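Local coordinates for tailspike protein (Acinetobacter phage vB_ApiP_P1, PDB 6E1R) that probably recognises and hydrolyses the capsular polysaccharide of its Acinetobacter host, as tailspike depolymerases of related phages do, at residues 72-76 with 77-81. Residues are numbered along the deposited sequence; the frame is centred on the assembly and turned at random.
Sequences KQFSA and GVLTV
The carbonyl oxygen of Phe74 accepts a weak hydrogen bond from the backbone N-H of Gly77, with Phe74 O and Gly77 N 3.1 Å apart and an N-H...O angle of 134°. This i to i+3 link closes a beta turn over residues 74-77, in which Ser75 and Ala76 occupy the two corners with phi/psi values near those of a type I turn. Gly77 follows with positive phi, a region that glycine reaches more easily than residues with a side chain, and the chain thereby swings round into the extended residues that follow.

Beyond the turn, Phe74 and Leu79 meet obliquely. With CG anti to the backbone N (chi1 -179°) and chi2 at 52°, Leu79 CD1 comes to the ring edge, 4.1 Å from Phe74 CE1. The carbonyl oxygen of Val78 borders the same rim, Val78 O lying 4.0 Å from Phe74 CD1. Across one face runs the aliphatic part of Lys72, whose CD stands 3.7 Å over the Phe74 ring, displaced from its centre. The long methylene chain suits this double role, since its ammonium group salt-bridges Asp49, which also takes a hydrogen bond from Ser75 N and a weak one from Phe74 N, holding the start of the turn. A flat apolar ring suits position 74, offering its edge to Leu79, a face to methylenes and its pi system to the Arg109 cation, while branched Leu79 packs against both ring and helix 94-106. The turn thus links strand 70-72 of the N-terminal mixed sheet to strand 79-80, which pairs in parallel with 111-113 at the start of the tailspike's right-handed parallel beta-helix.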
loop_
_atom_site.group_PDB
_atom_site.type_symbol
_atom_site.label_atom_id
_atom_site.label_comp_id
_atom_site.label_asym_id
_atom_site.label_seq_id
_atom_site.Cartn_x
_atom_site.Cartn_y
_atom_site.Cartn_z
ATOM N N LYS A 72 -17.608 36.040 -28.887
ATOM C CA LYS A 72 -18.226 34.814 -28.403
ATOM C C LYS A 72 -18.793 35.026 -27.005
ATOM O O LYS A 72 -18.118 35.568 -26.125
ATOM C CB LYS A 72 -17.193 33.687 -28.399
ATOM C CG LYS A 72 -17.762 32.296 -28.205
ATOM C CD LYS A 72 -16.650 31.258 -28.200
ATOM C CE LYS A 72 -17.205 29.844 -28.148
ATOM N NZ LYS A 72 -18.119 29.567 -29.289
ATOM N N GLN A 73 -20.042 34.610 -26.806
ATOM C CA GLN A 73 -20.736 34.835 -25.544
ATOM C C GLN A 73 -20.640 33.659 -24.577
ATOM O O GLN A 73 -21.016 33.815 -23.411
ATOM C CB GLN A 73 -22.212 35.158 -25.801
ATOM C CG GLN A 73 -22.436 36.460 -26.556
ATOM C CD GLN A 73 -21.907 37.668 -25.809
ATOM O OE1 GLN A 73 -22.515 38.130 -24.843
ATOM N NE2 GLN A 73 -20.768 38.188 -26.253
ATOM N N PHE A 74 -20.155 32.502 -25.028
ATOM C CA PHE A 74 -20.007 31.310 -24.192
ATOM C C PHE A 74 -21.322 30.964 -23.493
ATOM O O PHE A 74 -21.418 30.908 -22.266
ATOM C CB PHE A 74 -18.873 31.487 -23.178
ATOM C CG PHE A 74 -17.499 31.435 -23.786
ATOM C CD1 PHE A 74 -16.858 30.222 -23.979
ATOM C CD2 PHE A 74 -16.844 32.599 -24.154
ATOM C CE1 PHE A 74 -15.592 30.170 -24.535
ATOM C CE2 PHE A 74 -15.577 32.553 -24.709
ATOM C CZ PHE A 74 -14.951 31.337 -24.900
ATOM N N SER A 75 -22.351 30.732 -24.313
ATOM C CA SER A 75 -23.659 30.372 -23.776
ATOM C C SER A 75 -23.610 29.037 -23.044
ATOM O O SER A 75 -24.293 28.851 -22.029
ATOM C CB SER A 75 -24.695 30.335 -24.899
ATOM O OG SER A 75 -24.868 31.621 -25.468
ATOM N N ALA A 76 -22.810 28.097 -23.540
ATOM C CA ALA A 76 -22.629 26.822 -22.860
ATOM C C ALA A 76 -21.623 26.898 -21.721
ATOM O O ALA A 76 -21.573 25.979 -20.897
ATOM C CB ALA A 76 -22.193 25.748 -23.859
ATOM N N GLY A 77 -20.822 27.960 -21.657
ATOM C CA GLY A 77 -19.841 28.090 -20.599
ATOM C C GLY A 77 -18.648 27.177 -20.750
ATOM O O GLY A 77 -17.916 26.960 -19.782
ATOM N N VAL A 78 -18.427 26.641 -21.947
ATOM C CA VAL A 78 -17.362 25.677 -22.195
ATOM C C VAL A 78 -16.726 25.988 -23.542
ATOM O O VAL A 78 -17.424 26.292 -24.515
ATOM C CB VAL A 78 -17.903 24.231 -22.150
ATOM C CG1 VAL A 78 -17.216 23.354 -23.186
ATOM C CG2 VAL A 78 -17.725 23.650 -20.757
ATOM N N LEU A 79 -15.398 25.921 -23.592
ATOM C CA LEU A 79 -14.655 26.080 -24.834
ATOM C C LEU A 79 -14.481 24.715 -25.491
ATOM O O LEU A 79 -13.941 23.791 -24.875
ATOM C CB LEU A 79 -13.297 26.734 -24.576
ATOM C CG LEU A 79 -12.433 26.987 -25.812
ATOM C CD1 LEU A 79 -13.215 27.745 -26.872
ATOM C CD2 LEU A 79 -11.165 27.741 -25.443
ATOM N N THR A 80 -14.925 24.594 -26.738
ATOM C CA THR A 80 -14.902 23.333 -27.462
ATOM C C THR A 80 -13.973 23.452 -28.661
ATOM O O THR A 80 -13.770 24.544 -29.200
ATOM C CB THR A 80 -16.303 22.921 -27.942
ATOM O OG1 THR A 80 -16.799 23.890 -28.874
ATOM C CG2 THR A 80 -17.264 22.828 -26.767
ATOM N N VAL A 81 -13.401 22.315 -29.070
ATOM C CA VAL A 81 -12.524 22.316 -30.238
ATOM C C VAL A 81 -13.314 22.666 -31.494
ATOM O O VAL A 81 -12.756 23.212 -32.454
ATOM C CB VAL A 81 -11.786 20.966 -30.381
ATOM C CG1 VAL A 81 -11.388 20.421 -29.019
ATOM C CG2 VAL A 81 -12.624 19.952 -31.148
#